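Local coordinates for protein geranyltranstransferase (Campylobacter jejuni, PDB 3NPK) that probably catalyses the condensation of geranyl diphosphate with isopentenyl diphosphate to give farnesyl diphosphate and pyrophosphate, a step of isoprene biosynthesis, at residues 147-150 and 151-155; 160-164 and 165-169; 273-276 and 277-281. All coordinates share one frame; numbering follows the deposited sequence.

Interaction 1: 147-150 and 151-155; sequences MVIG and QAIDC
Ile149 and Ile153 stand one turn apart on a single alpha-helix, 147-156, part of the all-helical fold of the polyprenyl synthetases, and their side chains meet, in a local contact between 147-150 and 151-155.

Backbone bonding is regular. Four successive i to i+4 hydrogen bonds run from Gln151 N to Met147 O, Ala152 N to Val148 O, Ile153 N to Ile149 O and Asp154 N to Gly150 O; each is 2.9 Å long, and their N-H...O angles fall within 160-163°, as expected of an undistorted helix.

Among apolar contacts, the face of Ile149, Ala152 and Ile153 is the one turned to the second subunit. There Val20, Phe23 and Phe27 of that subunit pack on Ile149, Ile153 and Ala152 respectively. Within the helix, Ile149 CD1 reaches Ala152 CB at 4.4 Å, a loose contact. Selenomethionine Met147 packs instead on Tyr75 and Ser76 of helix 59-80.

Among polar groups, Asp154 turns its carboxylate to helix 164-189, where OD2 makes a salt bridge with Lys174. The bent side chain of Gln151 also packs on Lys174, and on Asp80 of helix 59-80.

The torsions explain how the two isoleucines meet: Ile149 CG1 is anti to the backbone N (chi1 -168°), whereas Ile153 CG1 is anti to its carbonyl carbon (chi1 -73°). This second setting lays CG1 of Ile153 over the preceding turn, 3.3 Å from Ile149 O, and brings Ile153 CD1 to 4.0 Å from Ile149 CG1.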
HETATM    1  N   MSE A 147      -5.598  -3.995  10.005  1.00  8.45           N
HETATM    2  CA  MSE A 147      -4.258  -4.096  10.555  1.00  8.56           C
HETATM    3  C   MSE A 147      -3.692  -2.757  11.023  1.00  7.93           C
HETATM    4  O   MSE A 147      -3.097  -2.692  12.101  1.00 10.35           O
HETATM    5  CB  MSE A 147      -3.347  -4.720   9.505  1.00 10.98           C
HETATM    6  CG  MSE A 147      -1.950  -5.015   9.986  1.00 12.68           C
HETATM    7 SE   MSE A 147      -0.930  -5.766   8.488  1.00 18.43          SE
HETATM    8  CE  MSE A 147      -0.430  -4.067   7.661  1.00 13.50           C
ATOM      9  N   VAL A 148      -3.846  -1.700  10.225  1.00  7.81           N
ATOM     10  CA  VAL A 148      -3.184  -0.451  10.592  1.00  8.77           C
ATOM     11  C   VAL A 148      -3.785   0.211  11.831  1.00  9.81           C
ATOM     12  O   VAL A 148      -3.044   0.687  12.694  1.00  9.97           O
ATOM     13  CB  VAL A 148      -3.100   0.544   9.426  1.00  9.32           C
ATOM     14  CG1 VAL A 148      -2.413   1.855   9.905  1.00  9.57           C
ATOM     15  CG2 VAL A 148      -2.330  -0.094   8.239  1.00 10.38           C
ATOM     16  N   ILE A 149      -5.111   0.234  11.944  1.00 10.41           N
ATOM     17  CA  ILE A 149      -5.701   0.815  13.153  1.00  9.89           C
ATOM     18  C   ILE A 149      -5.364  -0.066  14.361  1.00  9.53           C
ATOM     19  O   ILE A 149      -5.153   0.446  15.462  1.00  9.93           O
ATOM     20  CB  ILE A 149      -7.229   1.106  13.042  1.00 10.18           C
ATOM     21  CG1 ILE A 149      -7.695   1.979  14.221  1.00 11.37           C
ATOM     22  CG2 ILE A 149      -8.047  -0.171  13.012  1.00 11.21           C
ATOM     23  CD1 ILE A 149      -7.034   3.354  14.290  1.00 13.44           C
ATOM     24  N   GLY A 150      -5.308  -1.387  14.170  1.00  9.70           N
ATOM     25  CA  GLY A 150      -4.880  -2.285  15.228  1.00  9.88           C
ATOM     26  C   GLY A 150      -3.482  -1.968  15.740  1.00 11.02           C
ATOM     27  O   GLY A 150      -3.234  -1.890  16.950  1.00 11.80           O
ATOM     28  N   GLN A 151      -2.554  -1.767  14.819  1.00  9.96           N
ATOM     29  CA  GLN A 151      -1.198  -1.401  15.213  1.00 11.06           C
ATOM     30  C   GLN A 151      -1.117  -0.013  15.864  1.00 10.25           C
ATOM     31  O   GLN A 151      -0.393   0.177  16.857  1.00 11.07           O
ATOM     32  CB  GLN A 151      -0.255  -1.460  14.008  1.00 13.51           C
ATOM     33  CG  GLN A 151       1.192  -1.077  14.328  1.00 15.99           C
ATOM     34  CD  GLN A 151       1.920  -1.999  15.338  1.00 20.17           C
ATOM     35  OE1 GLN A 151       1.327  -2.868  15.977  1.00 22.74           O
ATOM     36  NE2 GLN A 151       3.229  -1.775  15.489  1.00 20.44           N
ATOM     37  N   ALA A 152      -1.870   0.954  15.340  1.00 10.10           N
ATOM     38  CA  ALA A 152      -1.863   2.292  15.946  1.00  9.26           C
ATOM     39  C   ALA A 152      -2.363   2.219  17.389  1.00  9.28           C
ATOM     40  O   ALA A 152      -1.801   2.849  18.298  1.00 11.17           O
ATOM     41  CB  ALA A 152      -2.725   3.267  15.126  1.00  9.76           C
ATOM     42  N   ILE A 153      -3.429   1.452  17.598  1.00  9.82           N
ATOM     43  CA  ILE A 153      -3.961   1.277  18.943  1.00 10.43           C
ATOM     44  C   ILE A 153      -2.947   0.551  19.837  1.00 11.11           C
ATOM     45  O   ILE A 153      -2.693   0.966  20.976  1.00 12.30           O
ATOM     46  CB  ILE A 153      -5.306   0.542  18.886  1.00 11.79           C
ATOM     47  CG1 ILE A 153      -6.362   1.503  18.336  1.00 12.09           C
ATOM     48  CG2 ILE A 153      -5.724   0.001  20.271  1.00 11.83           C
ATOM     49  CD1 ILE A 153      -7.713   0.854  18.021  1.00 12.18           C
ATOM     50  N   ASP A 154      -2.355  -0.523  19.327  1.00 11.58           N
ATOM     51  CA  ASP A 154      -1.357  -1.275  20.100  1.00 12.77           C
ATOM     52  C   ASP A 154      -0.203  -0.365  20.558  1.00 12.22           C
ATOM     53  O   ASP A 154       0.202  -0.376  21.739  1.00 13.30           O
ATOM     54  CB  ASP A 154      -0.817  -2.432  19.258  1.00 14.72           C
ATOM     55  CG  ASP A 154      -0.169  -3.536  20.093  1.00 21.62           C
ATOM     56  OD1 ASP A 154      -0.525  -3.729  21.274  1.00 23.73           O
ATOM     57  OD2 ASP A 154       0.701  -4.226  19.545  1.00 26.40           O
ATOM     58  N   CYS A 155       0.309   0.441  19.634  1.00 11.96           N
ATOM     59  CA  CYS A 155       1.404   1.343  19.971  1.00 12.61           C
ATOM     60  C   CYS A 155       0.978   2.424  20.955  1.00 12.74           C
ATOM     61  O   CYS A 155       1.667   2.674  21.953  1.00 14.40           O
ATOM     62  CB  CYS A 155       1.963   1.998  18.713  1.00 12.74           C
ATOM     63  SG  CYS A 155       2.816   0.820  17.652  1.00 15.99           S
TER

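Interaction 2: 160-164 and 165-169; sequences KRLSL and NELEF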
ATOM      1  N   LYS A 160      -0.831   2.120  28.609  1.00 13.15           N
ATOM      2  CA  LYS A 160      -2.093   2.605  29.161  1.00 12.98           C
ATOM      3  C   LYS A 160      -3.034   1.437  29.440  1.00 13.04           C
ATOM      4  O   LYS A 160      -2.912   0.368  28.837  1.00 15.78           O
ATOM      5  CB  LYS A 160      -2.737   3.605  28.189  1.00 13.32           C
ATOM      6  CG  LYS A 160      -1.850   4.813  27.897  1.00 13.51           C
ATOM      7  CD  LYS A 160      -2.471   5.721  26.843  1.00 13.48           C
ATOM      8  CE  LYS A 160      -1.569   6.900  26.513  1.00 13.70           C
ATOM      9  NZ  LYS A 160      -0.345   6.457  25.792  1.00 13.92           N
ATOM     10  N   ARG A 161      -3.974   1.641  30.351  1.00 12.17           N
ATOM     11  CA  ARG A 161      -4.889   0.569  30.730  1.00 12.28           C
ATOM     12  C   ARG A 161      -6.039   0.428  29.734  1.00 13.93           C
ATOM     13  O   ARG A 161      -6.750   1.405  29.439  1.00 17.04           O
ATOM     14  CB  ARG A 161      -5.462   0.820  32.127  1.00 12.36           C
ATOM     15  CG  ARG A 161      -6.428  -0.275  32.572  1.00 12.23           C
ATOM     16  CD  ARG A 161      -7.058   0.060  33.928  1.00 12.18           C
ATOM     17  NE  ARG A 161      -7.855   1.287  33.870  1.00 11.88           N
ATOM     18  CZ  ARG A 161      -9.077   1.350  33.354  1.00 12.75           C
ATOM     19  NH1 ARG A 161      -9.634   0.260  32.842  1.00 13.88           N
ATOM     20  NH2 ARG A 161      -9.739   2.500  33.345  1.00 14.21           N
ATOM     21  N   LEU A 162      -6.213  -0.791  29.227  1.00 13.20           N
ATOM     22  CA  LEU A 162      -7.314  -1.127  28.329  1.00 14.82           C
ATOM     23  C   LEU A 162      -8.327  -1.997  29.047  1.00 15.00           C
ATOM     24  O   LEU A 162      -7.967  -2.795  29.919  1.00 15.74           O
ATOM     25  CB  LEU A 162      -6.796  -1.910  27.119  1.00 15.46           C
ATOM     26  CG  LEU A 162      -5.911  -1.125  26.158  1.00 16.15           C
ATOM     27  CD1 LEU A 162      -5.501  -1.970  24.970  1.00 17.92           C
ATOM     28  CD2 LEU A 162      -6.613   0.166  25.719  1.00 17.62           C
ATOM     29  N   SER A 163      -9.587  -1.853  28.653  1.00 14.86           N
ATOM     30  CA  SER A 163     -10.640  -2.748  29.092  1.00 15.76           C
ATOM     31  C   SER A 163     -10.562  -4.016  28.254  1.00 15.98           C
ATOM     32  O   SER A 163      -9.864  -4.061  27.236  1.00 15.74           O
ATOM     33  CB  SER A 163     -12.001  -2.096  28.867  1.00 16.94           C
ATOM     34  OG  SER A 163     -12.263  -2.031  27.474  1.00 17.53           O
ATOM     35  N   LEU A 164     -11.305  -5.034  28.664  1.00 17.06           N
ATOM     36  CA  LEU A 164     -11.374  -6.285  27.913  1.00 18.19           C
ATOM     37  C   LEU A 164     -11.893  -6.032  26.502  1.00 17.64           C
ATOM     38  O   LEU A 164     -11.320  -6.515  25.523  1.00 18.18           O
ATOM     39  CB  LEU A 164     -12.313  -7.261  28.626  1.00 20.09           C
ATOM     40  CG  LEU A 164     -12.049  -8.771  28.564  1.00 24.39           C
ATOM     41  CD1 LEU A 164     -13.354  -9.587  28.624  1.00 24.81           C
ATOM     42  CD2 LEU A 164     -11.197  -9.190  27.415  1.00 24.52           C
ATOM     43  N   ASN A 165     -12.980  -5.275  26.387  1.00 17.19           N
ATOM     44  CA  ASN A 165     -13.527  -4.993  25.056  1.00 18.11           C
ATOM     45  C   ASN A 165     -12.529  -4.250  24.159  1.00 16.76           C
ATOM     46  O   ASN A 165     -12.421  -4.517  22.951  1.00 16.75           O
ATOM     47  CB  ASN A 165     -14.848  -4.230  25.151  1.00 22.10           C
ATOM     48  CG  ASN A 165     -15.999  -5.117  25.593  1.00 27.02           C
ATOM     49  OD1 ASN A 165     -15.884  -6.352  25.614  1.00 29.54           O
ATOM     50  ND2 ASN A 165     -17.124  -4.496  25.935  1.00 28.67           N
ATOM     51  N   GLU A 166     -11.779  -3.331  24.756  1.00 15.99           N
ATOM     52  CA  GLU A 166     -10.765  -2.586  24.015  1.00 14.42           C
ATOM     53  C   GLU A 166      -9.615  -3.482  23.567  1.00 13.08           C
ATOM     54  O   GLU A 166      -9.130  -3.376  22.432  1.00 12.84           O
ATOM     55  CB  GLU A 166     -10.235  -1.428  24.862  1.00 14.28           C
ATOM     56  CG  GLU A 166     -11.234  -0.294  24.919  1.00 16.60           C
ATOM     57  CD  GLU A 166     -10.896   0.759  25.952  1.00 18.81           C
ATOM     58  OE1 GLU A 166     -10.101   0.481  26.880  1.00 19.11           O
ATOM     59  OE2 GLU A 166     -11.441   1.874  25.827  1.00 19.72           O
ATOM     60  N   LEU A 167      -9.198  -4.382  24.454  1.00 13.06           N
ATOM     61  CA  LEU A 167      -8.131  -5.317  24.119  1.00 13.96           C
ATOM     62  C   LEU A 167      -8.586  -6.258  23.001  1.00 14.36           C
ATOM     63  O   LEU A 167      -7.829  -6.528  22.076  1.00 13.83           O
ATOM     64  CB  LEU A 167      -7.700  -6.085  25.372  1.00 14.93           C
ATOM     65  CG  LEU A 167      -6.509  -7.031  25.225  1.00 16.67           C
ATOM     66  CD1 LEU A 167      -5.263  -6.297  24.736  1.00 17.95           C
ATOM     67  CD2 LEU A 167      -6.240  -7.722  26.555  1.00 18.93           C
ATOM     68  N   GLU A 168      -9.834  -6.723  23.073  1.00 14.68           N
ATOM     69  CA  GLU A 168     -10.400  -7.542  22.003  1.00 15.40           C
ATOM     70  C   GLU A 168     -10.412  -6.788  20.678  1.00 14.71           C
ATOM     71  O   GLU A 168     -10.057  -7.342  19.637  1.00 15.81           O
ATOM     72  CB  GLU A 168     -11.811  -8.003  22.381  1.00 18.38           C
ATOM     73  CG  GLU A 168     -11.805  -9.091  23.427  1.00 21.70           C
ATOM     74  CD  GLU A 168     -13.158  -9.309  24.094  1.00 26.61           C
ATOM     75  OE1 GLU A 168     -14.064  -8.452  23.961  1.00 29.73           O
ATOM     76  OE2 GLU A 168     -13.305 -10.335  24.782  1.00 27.69           O
ATOM     77  N   PHE A 169     -10.809  -5.521  20.717  1.00 13.66           N
ATOM     78  CA  PHE A 169     -10.850  -4.684  19.510  1.00 13.30           C
ATOM     79  C   PHE A 169      -9.449  -4.575  18.908  1.00 11.99           C
ATOM     80  O   PHE A 169      -9.246  -4.749  17.694  1.00 12.68           O
ATOM     81  CB  PHE A 169     -11.405  -3.290  19.865  1.00 15.46           C
ATOM     82  CG  PHE A 169     -11.603  -2.371  18.672  1.00 14.62           C
ATOM     83  CD1 PHE A 169     -10.515  -1.715  18.092  1.00 14.67           C
ATOM     84  CD2 PHE A 169     -12.880  -2.145  18.140  1.00 15.68           C
ATOM     85  CE1 PHE A 169     -10.687  -0.866  17.010  1.00 15.07           C
ATOM     86  CE2 PHE A 169     -13.052  -1.286  17.061  1.00 16.48           C
ATOM     87  CZ  PHE A 169     -11.952  -0.647  16.495  1.00 16.26           C
TER
HETATM   88  O   HOH W   1      -9.454   1.700  29.165  1.00 37.72           O
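Ser163 and Glu166 exchange hydrogen bonds in both directions, a capping box that begins helix 164-189. Ser163, the N-cap, receives Glu166 N on its OG at 3.1 Å; in return Ser163 N donates to Glu166 OE1 at 3.0 Å, with an almost straight N-H...O angle of 174°. The serine hydroxyl lies between its own N and carbonyl carbon (chi1 70°), which turns it to the N-H of Glu166. Glu166 runs extended beyond CG back toward the loop, and its OE1 is met on the anti side, 27° out of the carboxylate plane. A water donates to this same oxygen and to Arg161 O, each at 2.7 Å, so OE1 accepts two hydrogen bonds and ties the loop to the helix start. The helix N-terminus probably stabilises the negative charge of Glu166.

Leu162 lies beside the box: its CD2 sits 3.7 Å from Glu166 OE1, and its CD1 makes an apolar contact with Leu167 CD1 at 4.3 Å. Leu162 and Glu166 also pack on Phe23 of the second subunit. On helix 240-244, Phe240 and Leu244 meet Leu164, and Leu243 meets Leu167; this helix start is thus bordered by both the dimer partner and helix 240-244.

Interaction 3: 273-276 and 277-281; sequences QMIQ and NLIIQ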
ATOM      1  N   GLN A 273      -9.566 -30.417   7.856  1.00 15.12           N
ATOM      2  CA  GLN A 273      -8.324 -31.062   8.279  1.00 15.71           C
ATOM      3  C   GLN A 273      -7.088 -30.189   7.988  1.00 14.67           C
ATOM      4  O   GLN A 273      -6.172 -30.090   8.821  1.00 15.49           O
ATOM      5  CB  GLN A 273      -8.167 -32.427   7.608  1.00 16.91           C
ATOM      6  CG  GLN A 273      -6.943 -33.173   8.093  1.00 18.83           C
ATOM      7  CD  GLN A 273      -7.061 -33.555   9.554  1.00 19.82           C
ATOM      8  OE1 GLN A 273      -8.015 -34.222   9.952  1.00 22.36           O
ATOM      9  NE2 GLN A 273      -6.096 -33.129  10.362  1.00 20.36           N
HETATM   10  N   MSE A 274      -7.054 -29.570   6.810  1.00 14.53           N
HETATM   11  CA  MSE A 274      -5.964 -28.660   6.464  1.00 15.40           C
HETATM   12  C   MSE A 274      -5.851 -27.509   7.449  1.00 14.82           C
HETATM   13  O   MSE A 274      -4.752 -27.145   7.874  1.00 15.86           O
HETATM   14  CB  MSE A 274      -6.131 -28.129   5.048  1.00 17.87           C
HETATM   15  CG  MSE A 274      -5.806 -29.163   3.999  1.00 23.35           C
HETATM   16 SE   MSE A 274      -5.972 -28.426   2.198  1.00 31.67          SE
HETATM   17  CE  MSE A 274      -7.861 -28.705   1.911  1.00 33.41           C
ATOM     18  N   ILE A 275      -6.983 -26.928   7.818  1.00 14.07           N
ATOM     19  CA  ILE A 275      -6.942 -25.808   8.744  1.00 15.92           C
ATOM     20  C   ILE A 275      -6.521 -26.291  10.128  1.00 16.55           C
ATOM     21  O   ILE A 275      -5.742 -25.630  10.815  1.00 16.71           O
ATOM     22  CB  ILE A 275      -8.281 -25.056   8.784  1.00 15.64           C
ATOM     23  CG1 ILE A 275      -8.563 -24.436   7.404  1.00 16.86           C
ATOM     24  CG2 ILE A 275      -8.286 -23.980   9.894  1.00 15.73           C
ATOM     25  CD1 ILE A 275      -9.894 -23.730   7.302  1.00 17.10           C
ATOM     26  N   GLN A 276      -7.020 -27.454  10.531  1.00 16.76           N
ATOM     27  CA  GLN A 276      -6.636 -28.044  11.813  1.00 20.29           C
ATOM     28  C   GLN A 276      -5.111 -28.190  11.882  1.00 19.31           C
ATOM     29  O   GLN A 276      -4.487 -27.873  12.891  1.00 20.72           O
ATOM     30  CB  GLN A 276      -7.318 -29.408  11.985  1.00 23.94           C
ATOM     31  CG  GLN A 276      -7.203 -29.997  13.365  1.00 27.94           C
ATOM     32  CD  GLN A 276      -7.929 -29.156  14.392  1.00 31.54           C
ATOM     33  OE1 GLN A 276      -9.104 -28.848  14.228  1.00 33.37           O
ATOM     34  NE2 GLN A 276      -7.237 -28.784  15.460  1.00 34.00           N
ATOM     35  N   ASN A 277      -4.511 -28.663  10.796  1.00 18.19           N
ATOM     36  CA  ASN A 277      -3.063 -28.822  10.756  1.00 19.29           C
ATOM     37  C   ASN A 277      -2.346 -27.478  10.919  1.00 19.76           C
ATOM     38  O   ASN A 277      -1.335 -27.389  11.615  1.00 22.16           O
ATOM     39  CB  ASN A 277      -2.631 -29.480   9.440  1.00 19.70           C
ATOM     40  CG  ASN A 277      -3.069 -30.946   9.331  1.00 24.61           C
ATOM     41  OD1 ASN A 277      -3.682 -31.493  10.235  1.00 25.47           O
ATOM     42  ND2 ASN A 277      -2.745 -31.578   8.214  1.00 27.27           N
ATOM     43  N   LEU A 278      -2.845 -26.433  10.264  1.00 19.44           N
ATOM     44  CA  LEU A 278      -2.193 -25.121  10.352  1.00 19.52           C
ATOM     45  C   LEU A 278      -2.381 -24.492  11.735  1.00 23.91           C
ATOM     46  O   LEU A 278      -1.489 -23.794  12.218  1.00 26.02           O
ATOM     47  CB  LEU A 278      -2.673 -24.167   9.242  1.00 18.98           C
ATOM     48  CG  LEU A 278      -2.347 -24.613   7.811  1.00 18.78           C
ATOM     49  CD1 LEU A 278      -3.187 -23.851   6.810  1.00 18.77           C
ATOM     50  CD2 LEU A 278      -0.865 -24.394   7.492  1.00 19.25           C
ATOM     51  N   ILE A 279      -3.535 -24.755  12.353  1.00 26.24           N
ATOM     52  CA  ILE A 279      -3.849 -24.329  13.721  1.00 29.08           C
ATOM     53  C   ILE A 279      -2.930 -24.996  14.738  1.00 30.93           C
ATOM     54  O   ILE A 279      -2.291 -24.319  15.549  1.00 30.25           O
ATOM     55  CB  ILE A 279      -5.308 -24.707  14.107  1.00 30.01           C
ATOM     56  CG1 ILE A 279      -6.320 -23.809  13.384  1.00 30.90           C
ATOM     57  CG2 ILE A 279      -5.510 -24.641  15.622  1.00 30.81           C
ATOM     58  CD1 ILE A 279      -7.767 -24.277  13.513  1.00 30.93           C
ATOM     59  N   ILE A 280      -2.896 -26.328  14.703  1.00 32.14           N
ATOM     60  CA  ILE A 280      -2.088 -27.114  15.628  1.00 34.23           C
ATOM     61  C   ILE A 280      -0.640 -26.673  15.493  1.00 35.15           C
ATOM     62  O   ILE A 280       0.061 -26.470  16.490  1.00 36.72           O
ATOM     63  CB  ILE A 280      -2.224 -28.632  15.361  1.00 34.41           C
ATOM     64  CG1 ILE A 280      -3.621 -29.114  15.769  1.00 35.35           C
ATOM     65  CG2 ILE A 280      -1.163 -29.406  16.122  1.00 35.04           C
ATOM     66  CD1 ILE A 280      -3.928 -30.567  15.424  1.00 35.64           C
ATOM     67  N   GLN A 281      -0.207 -26.498  14.250  1.00 35.03           N
ATOM     68  CA  GLN A 281       1.108 -25.929  13.980  1.00 35.26           C
ATOM     69  C   GLN A 281       1.291 -24.621  14.737  1.00 35.18           C
ATOM     70  O   GLN A 281       2.340 -24.381  15.347  1.00 34.92           O
ATOM     71  CB  GLN A 281       1.276 -25.647  12.490  1.00 35.44           C
ATOM     72  CG  GLN A 281       1.485 -26.862  11.622  1.00 37.53           C
ATOM     73  CD  GLN A 281       1.681 -26.487  10.166  1.00 39.29           C
ATOM     74  OE1 GLN A 281       2.338 -25.489   9.852  1.00 40.60           O
ATOM     75  NE2 GLN A 281       1.111 -27.281   9.271  1.00 39.34           N
TER
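Gln273 and Asn277 join their side-chain amides across one turn of helix 269-282, the last modelled helix of the chain, in a local i to i+4 contact on an exposed face. Gln273 NE2 donates to Asn277 OD1 at 2.9 Å, with an N-H...O angle of 151°. The acceptor lies almost exactly in the amide plane of Gln273, but the donor stands 32° out of the carbonyl plane of Asn277, and the two amide planes are 52° apart. Gln273 reaches its partner by bending at chi2, which folds its end forward along the helix.

The neighbouring side chains give a second, mostly apolar type of contact. Gln276 is bent in the same manner, and its NE2 lies 3.6 Å from Ile280 CG1, so the amide end packs against the aliphatic branch. On the buried side Ile275 CG2 meets Ile279 CD1 at 3.7 Å. Behind these pairs the helix has its usual bonds, among them Ile279 N to Ile275 O at 2.8 Å and Ile280 N to Gln276 O at 2.9 Å.

Two neighbouring helices pack on this helix. Ile275, Gln276 and Ile279 pack on Leu264 of helix 246-265, whereas Leu278 meets Phe42, Gln45 and Ser49, and selenomethionine Met274 meets Ser53, all on helix 42-54.

In the fold
Interaction 1 lies on helix 147-156 and interaction 2 at the loop and start of the next helix, 164-189; their centres are about 12 Å apart, and they touch directly where Ile153 CD1 packs on Phe169 CE1 at 3.6 Å. Both also reach the second subunit, whose Phe23 contacts Ile153 as well as Leu162, Glu166 and Phe169, making one continuous patch of the dimer interface. Interaction 3 is remote: its centre is about 27 Å from that of interaction 1, on the opposite side of the chain's centre, and about 29 Å from that of interaction 2. Bound pyrophosphate lies about 10 Å from the side chain of Met147 and about 11 Å from that of Leu278, so interactions 1 and 3 approach the ligand without lining its pocket.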